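Local coordinates for extracellular protein containing a SCP domain (Bacillus anthracis, PDB 4IFA) that is of unknown function but carries an extracellular SCP (CAP-family) domain preceded by a CAP-associated N-terminal region, and has been considered a vaccine candidate, at residues 319-323 with 335-339; 231-237 with 314-320. One frame throughout, in Å; residues are numbered along the deposited sequence.

Overall arrangement
Both contacts belong to the SCP (CAP-family) domain, on the same side of the chain's centre. Their own centres are about 11 Å apart. Residues 231-237 come first along the chain; 314-320, 319-323 and 335-339 follow much later, close together. Contact 2 joins the end of helix 210-234 to the end of helix 309-315 and the turn after it. Contact 1 takes over where that turn enters strand 322-328 and pairs it with the C-terminal strand 331-338. Gln-319 and Phe-320 belong to both. The two also touch through side chains: Phe-336 of contact 1 packs on Asn-314 and Leu-315 of contact 2. Together they tie two helix ends to the sheet of this alpha/beta fold.

Contact 1: residues 319-323 with 335-339; sequences QFTGL and NFIRK
Phe-336 and Leu-323 face each other as a non-hydrogen-bonded antiparallel pair, and their side chains share one face of the sheet. Leu-323 CD1 sits over the centre of the Phe-336 ring, 4.0 Å from its centroid. With CG of Leu-323 anti to the backbone N (chi1 176°), chi2 of 57° brings CD1 over the ring. Phe-320 comes from the loop before the strand. Its ring takes Phe-336 CB squarely on one face, with CB 3.5 Å from the Phe-320 centroid. The two rings are nearly parallel, at 22°, but slid so far apart that they barely overlap. Leu-240 touches Phe-320, Leu-323 and Phe-336. The backbone here forms a classic beta bulge in the hairpin of strands 322-328 and 331-338. Thr-321 and Gly-322 both face Ile-337, and Ile-337 O accepts from Thr-321 N at 2.8 Å and from Gly-322 N at 2.9 Å. Ile-337 N returns a bond to Gly-322 O. Beyond the bulge, Lys-339 N donates to Thr-321 OG1 at 3.1 Å. The extended chain of Arg-338 runs past Gln-319 O, and its NH1 donates to that oxygen at 2.9 Å, while Gln-285 accepts from NE.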
loop_
_atom_site.group_PDB
_atom_site.type_symbol
_atom_site.label_atom_id
_atom_site.label_comp_id
_atom_site.label_asym_id
_atom_site.label_seq_id
_atom_site.Cartn_x
_atom_site.Cartn_y
_atom_site.Cartn_z
ATOM N N GLN A 319 -5.206 -19.612 10.858
ATOM C CA GLN A 319 -6.242 -20.543 10.370
ATOM C C GLN A 319 -6.568 -20.320 8.878
ATOM O O GLN A 319 -7.018 -21.261 8.201
ATOM C CB GLN A 319 -7.548 -20.416 11.174
ATOM C CG GLN A 319 -7.519 -20.825 12.644
ATOM C CD GLN A 319 -8.761 -20.327 13.413
ATOM O OE1 GLN A 319 -9.307 -19.273 13.102
ATOM N NE2 GLN A 319 -9.186 -21.071 14.447
ATOM N N PHE A 320 -6.421 -19.086 8.388
ATOM C CA PHE A 320 -6.722 -18.771 6.989
ATOM C C PHE A 320 -5.651 -19.287 6.039
ATOM O O PHE A 320 -4.447 -19.230 6.335
ATOM C CB PHE A 320 -6.921 -17.282 6.778
ATOM C CG PHE A 320 -8.113 -16.721 7.481
ATOM C CD1 PHE A 320 -9.342 -17.379 7.471
ATOM C CD2 PHE A 320 -8.033 -15.487 8.108
ATOM C CE1 PHE A 320 -10.436 -16.820 8.114
ATOM C CE2 PHE A 320 -9.135 -14.937 8.749
ATOM C CZ PHE A 320 -10.321 -15.598 8.731
ATOM N N THR A 321 -6.117 -19.807 4.905
ATOM C CA THR A 321 -5.295 -20.355 3.855
ATOM C C THR A 321 -5.370 -19.598 2.549
ATOM O O THR A 321 -4.439 -19.686 1.737
ATOM C CB THR A 321 -5.671 -21.824 3.566
ATOM O OG1 THR A 321 -7.046 -21.937 3.160
ATOM C CG2 THR A 321 -5.441 -22.676 4.814
ATOM N N GLY A 322 -6.456 -18.864 2.323
ATOM C CA GLY A 322 -6.699 -18.181 1.062
ATOM C C GLY A 322 -7.197 -16.765 1.280
ATOM O O GLY A 322 -7.685 -16.402 2.345
ATOM N N LEU A 323 -7.109 -15.980 0.218
ATOM C CA LEU A 323 -7.512 -14.587 0.204
ATOM C C LEU A 323 -7.969 -14.165 -1.157
ATOM O O LEU A 323 -7.277 -14.403 -2.144
ATOM C CB LEU A 323 -6.354 -13.667 0.639
ATOM C CG LEU A 323 -6.535 -12.159 0.612
ATOM C CD1 LEU A 323 -7.718 -11.719 1.460
ATOM C CD2 LEU A 323 -5.238 -11.449 1.003
ATOM N N ASN A 335 -11.532 -10.755 1.593
ATOM C CA ASN A 335 -12.259 -11.918 2.087
ATOM C C ASN A 335 -11.240 -13.052 2.241
ATOM O O ASN A 335 -10.625 -13.531 1.283
ATOM C CB ASN A 335 -13.454 -12.312 1.216
ATOM C CG ASN A 335 -14.653 -11.390 1.378
ATOM O OD1 ASN A 335 -14.688 -10.459 2.244
ATOM N ND2 ASN A 335 -15.651 -11.622 0.542
ATOM N N PHE A 336 -11.050 -13.469 3.491
ATOM C CA PHE A 336 -10.124 -14.520 3.869
ATOM C C PHE A 336 -10.920 -15.807 4.005
ATOM O O PHE A 336 -12.046 -15.800 4.515
ATOM C CB PHE A 336 -9.501 -14.220 5.256
ATOM C CG PHE A 336 -8.669 -12.971 5.339
ATOM C CD1 PHE A 336 -7.297 -13.053 5.190
ATOM C CD2 PHE A 336 -9.251 -11.740 5.595
ATOM C CE1 PHE A 336 -6.515 -11.923 5.277
ATOM C CE2 PHE A 336 -8.480 -10.592 5.654
ATOM C CZ PHE A 336 -7.107 -10.700 5.500
ATOM N N ILE A 337 -10.337 -16.925 3.577
ATOM C CA ILE A 337 -10.969 -18.233 3.738
ATOM C C ILE A 337 -9.982 -19.294 4.174
ATOM O O ILE A 337 -8.760 -19.143 4.077
ATOM C CB ILE A 337 -11.677 -18.744 2.460
ATOM C CG1 ILE A 337 -10.687 -18.848 1.287
ATOM C CG2 ILE A 337 -12.848 -17.774 2.065
ATOM C CD1 ILE A 337 -11.279 -19.615 0.083
ATOM N N ARG A 338 -10.551 -20.343 4.752
ATOM C CA ARG A 338 -9.843 -21.561 5.067
ATOM C C ARG A 338 -10.503 -22.663 4.271
ATOM O O ARG A 338 -11.726 -22.848 4.347
ATOM C CB ARG A 338 -9.917 -21.950 6.558
ATOM C CG ARG A 338 -9.203 -23.266 6.853
ATOM C CD ARG A 338 -9.307 -23.628 8.321
ATOM N NE ARG A 338 -8.666 -24.895 8.632
ATOM C CZ ARG A 338 -7.392 -25.066 8.962
ATOM N NH1 ARG A 338 -6.556 -24.025 8.992
ATOM N NH2 ARG A 338 -6.949 -26.283 9.240
ATOM N N LYS A 339 -9.721 -23.403 3.520
ATOM C CA LYS A 339 -10.254 -24.605 2.899
ATOM C C LYS A 339 -9.174 -25.674 2.821
ATOM O O LYS A 339 -8.030 -25.438 3.217
ATOM C CB LYS A 339 -10.930 -24.316 1.560
ATOM C CG LYS A 339 -10.014 -23.675 0.548
ATOM C CD LYS A 339 -10.725 -23.455 -0.757
ATOM C CE LYS A 339 -9.806 -22.858 -1.803
ATOM N NZ LYS A 339 -10.546 -22.697 -3.091
ATOM O OXT LYS A 339 -9.471 -26.820 2.430
#

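Contact 2: residues 231-237 with 314-320; sequences IRSRHNL and NLLNEQF
Arg-232 reaches from the last turn of helix 210-234 to two carbonyls at and just after the end of helix 309-315, those of Leu-315 and Asn-317. The contact joins the C-terminal ends of two helices of the SCP domain. The helix of Arg-232 closes with a Schellman motif. Leu-237 N bonds back to Arg-232 O and Asn-236 N to Ser-233 O, with Asn-236 at positive phi as the C-prime residue.

From CB the Arg-232 chain goes to CG, anti to the carbonyl carbon, and then bends at chi2 (-81°) and chi3 (-70°). CB and CG stay clear of the other segment. CD is the first atom to meet it, 3.3 Å from Leu-315 O. NE donates instead to Pro-238 O, in the loop after the helix. NH1 is shared between two carbonyls: it bonds to Leu-315 O at 3.0 Å and to Asn-317 O at 2.9 Å. Both oxygens lie near the guanidinium plane, but NH1 stands above the plane of each carbonyl. NH2 adds a longer, more bent bond of 3.3 Å to Asn-317 O, from the same side of that carbonyl's plane as NH1, so two nitrogens grip that oxygen end-on. These bonds restrain the rotation of the guanidinium. Leu-237 CD1 lies over one of its faces, toward the rim.

Asn-317 begins a type I turn to Phe-320. Its OD1 accepts from Gln-319 N in an Asx turn, and its ND2 donates to Gln-319 OE1.

Beside the arginine, Leu-316 packs against three side chains. Its CD2 is 3.9 Å from Ile-231 CG2 and also touches Leu-237 CD1. Leu-237 CD2 in turn rests on Glu-318 CB. The same Leu-316 CD2 lies over one face of the His-235 imidazole, off centre, with His-235 CG nearest to it at 3.7 Å.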
loop_
_atom_site.group_PDB
_atom_site.type_symbol
_atom_site.label_atom_id
_atom_site.label_comp_id
_atom_site.label_asym_id
_atom_site.label_seq_id
_atom_site.Cartn_x
_atom_site.Cartn_y
_atom_site.Cartn_z
ATOM N N ILE A 231 3.192 -8.994 5.066
ATOM C CA ILE A 231 2.840 -8.979 6.458
ATOM C C ILE A 231 2.884 -10.399 7.036
ATOM O O ILE A 231 3.435 -10.610 8.151
ATOM C CB ILE A 231 1.423 -8.357 6.639
ATOM C CG1 ILE A 231 1.454 -6.870 6.353
ATOM C CG2 ILE A 231 0.930 -8.585 8.072
ATOM C CD1 ILE A 231 0.087 -6.214 6.158
ATOM N N ARG A 232 2.287 -11.363 6.348
ATOM C CA ARG A 232 2.274 -12.772 6.838
ATOM C C ARG A 232 3.725 -13.239 7.070
ATOM O O ARG A 232 4.068 -13.788 8.130
ATOM C CB ARG A 232 1.575 -13.749 5.900
ATOM C CG ARG A 232 0.140 -13.480 5.455
ATOM C CD ARG A 232 -0.873 -13.853 6.413
ATOM N NE ARG A 232 -1.021 -15.297 6.594
ATOM C CZ ARG A 232 -1.980 -15.846 7.334
ATOM N NH1 ARG A 232 -2.865 -15.080 7.931
ATOM N NH2 ARG A 232 -2.038 -17.173 7.453
ATOM N N SER A 233 4.592 -13.013 6.100
ATOM C CA SER A 233 5.987 -13.420 6.212
ATOM C C SER A 233 6.693 -12.768 7.408
ATOM O O SER A 233 7.424 -13.430 8.139
ATOM C CB SER A 233 6.714 -13.124 4.888
ATOM O OG SER A 233 8.030 -13.648 4.885
ATOM N N ARG A 234 6.454 -11.472 7.590
ATOM C CA ARG A 234 7.034 -10.701 8.683
ATOM C C ARG A 234 6.690 -11.335 10.050
ATOM O O ARG A 234 7.515 -11.355 10.978
ATOM C CB ARG A 234 6.459 -9.282 8.611
ATOM C CG ARG A 234 7.018 -8.278 9.576
ATOM C CD ARG A 234 6.243 -6.933 9.477
ATOM N NE ARG A 234 6.198 -6.391 8.088
ATOM C CZ ARG A 234 5.173 -5.682 7.583
ATOM N NH1 ARG A 234 4.104 -5.455 8.327
ATOM N NH2 ARG A 234 5.144 -5.236 6.315
ATOM N N HIS A 235 5.449 -11.825 10.139
ATOM C CA HIS A 235 4.869 -12.446 11.364
ATOM C C HIS A 235 4.997 -13.971 11.398
ATOM O O HIS A 235 4.391 -14.635 12.274
ATOM C CB HIS A 235 3.431 -11.969 11.512
ATOM C CG HIS A 235 3.337 -10.517 11.867
ATOM N ND1 HIS A 235 3.193 -10.092 13.170
ATOM C CD2 HIS A 235 3.437 -9.396 11.112
ATOM C CE1 HIS A 235 3.185 -8.769 13.196
ATOM N NE2 HIS A 235 3.346 -8.318 11.959
ATOM N N ASN A 236 5.836 -14.525 10.531
ATOM C CA ASN A 236 6.135 -15.972 10.556
ATOM C C ASN A 236 4.906 -16.841 10.398
ATOM O O ASN A 236 4.753 -17.876 11.051
ATOM C CB ASN A 236 6.915 -16.308 11.835
ATOM C CG ASN A 236 8.191 -15.509 11.930
ATOM O OD1 ASN A 236 9.024 -15.521 11.017
ATOM N ND2 ASN A 236 8.330 -14.762 13.008
ATOM N N LEU A 237 4.039 -16.419 9.503
ATOM C CA LEU A 237 2.799 -17.113 9.188
ATOM C C LEU A 237 2.859 -17.658 7.775
ATOM O O LEU A 237 3.535 -17.081 6.916
ATOM C CB LEU A 237 1.613 -16.131 9.266
ATOM C CG LEU A 237 1.289 -15.632 10.678
ATOM C CD1 LEU A 237 0.368 -14.409 10.667
ATOM C CD2 LEU A 237 0.671 -16.765 11.514
ATOM N N ASN A 314 -7.581 -10.514 11.454
ATOM C CA ASN A 314 -7.775 -11.307 10.248
ATOM C C ASN A 314 -6.469 -11.463 9.473
ATOM O O ASN A 314 -6.120 -12.567 9.043
ATOM C CB ASN A 314 -8.848 -10.714 9.338
ATOM C CG ASN A 314 -10.233 -10.850 9.885
ATOM O OD1 ASN A 314 -10.590 -11.887 10.479
ATOM N ND2 ASN A 314 -11.038 -9.823 9.672
ATOM N N LEU A 315 -5.704 -10.372 9.361
ATOM C CA LEU A 315 -4.407 -10.444 8.690
ATOM C C LEU A 315 -3.497 -11.496 9.265
ATOM O O LEU A 315 -2.777 -12.178 8.554
ATOM C CB LEU A 315 -3.682 -9.100 8.782
ATOM C CG LEU A 315 -4.302 -7.963 7.986
ATOM C CD1 LEU A 315 -3.627 -6.630 8.378
ATOM C CD2 LEU A 315 -4.219 -8.122 6.466
ATOM N N LEU A 316 -3.537 -11.643 10.586
ATOM C CA LEU A 316 -2.578 -12.492 11.302
ATOM C C LEU A 316 -3.127 -13.849 11.726
ATOM O O LEU A 316 -2.486 -14.574 12.475
ATOM C CB LEU A 316 -2.006 -11.747 12.530
ATOM C CG LEU A 316 -1.306 -10.419 12.248
ATOM C CD1 LEU A 316 -0.710 -9.836 13.521
ATOM C CD2 LEU A 316 -0.268 -10.556 11.155
ATOM N N ASN A 317 -4.298 -14.220 11.210
ATOM C CA ASN A 317 -4.899 -15.485 11.609
ATOM C C ASN A 317 -4.285 -16.642 10.862
ATOM O O ASN A 317 -4.445 -16.760 9.656
ATOM C CB ASN A 317 -6.415 -15.438 11.392
ATOM C CG ASN A 317 -7.134 -16.627 12.020
ATOM O OD1 ASN A 317 -6.524 -17.632 12.413
ATOM N ND2 ASN A 317 -8.453 -16.501 12.144
ATOM N N GLU A 318 -3.569 -17.504 11.571
ATOM C CA GLU A 318 -2.935 -18.654 10.939
ATOM C C GLU A 318 -3.966 -19.660 10.372
ATOM O O GLU A 318 -3.630 -20.493 9.504
ATOM C CB GLU A 318 -1.990 -19.357 11.937
ATOM C CG GLU A 318 -1.149 -20.486 11.309
ATOM C CD GLU A 318 0.079 -20.855 12.131
ATOM O OE1 GLU A 318 -0.019 -20.841 13.386
ATOM O OE2 GLU A 318 1.139 -21.171 11.525
ATOM N N GLN A 319 -5.206 -19.612 10.858
ATOM C CA GLN A 319 -6.242 -20.543 10.370
ATOM C C GLN A 319 -6.568 -20.320 8.878
ATOM O O GLN A 319 -7.018 -21.261 8.201
ATOM C CB GLN A 319 -7.548 -20.416 11.174
ATOM C CG GLN A 319 -7.519 -20.825 12.644
ATOM C CD GLN A 319 -8.761 -20.327 13.413
ATOM O OE1 GLN A 319 -9.307 -19.273 13.102
ATOM N NE2 GLN A 319 -9.186 -21.071 14.447
ATOM N N PHE A 320 -6.421 -19.086 8.388
ATOM C CA PHE A 320 -6.722 -18.771 6.989
ATOM C C PHE A 320 -5.651 -19.287 6.039
ATOM O O PHE A 320 -4.447 -19.230 6.335
ATOM C CB PHE A 320 -6.921 -17.282 6.778
ATOM C CG PHE A 320 -8.113 -16.721 7.481
ATOM C CD1 PHE A 320 -9.342 -17.379 7.471
ATOM C CD2 PHE A 320 -8.033 -15.487 8.108
ATOM C CE1 PHE A 320 -10.436 -16.820 8.114
ATOM C CE2 PHE A 320 -9.135 -14.937 8.749
ATOM C CZ PHE A 320 -10.321 -15.598 8.731
#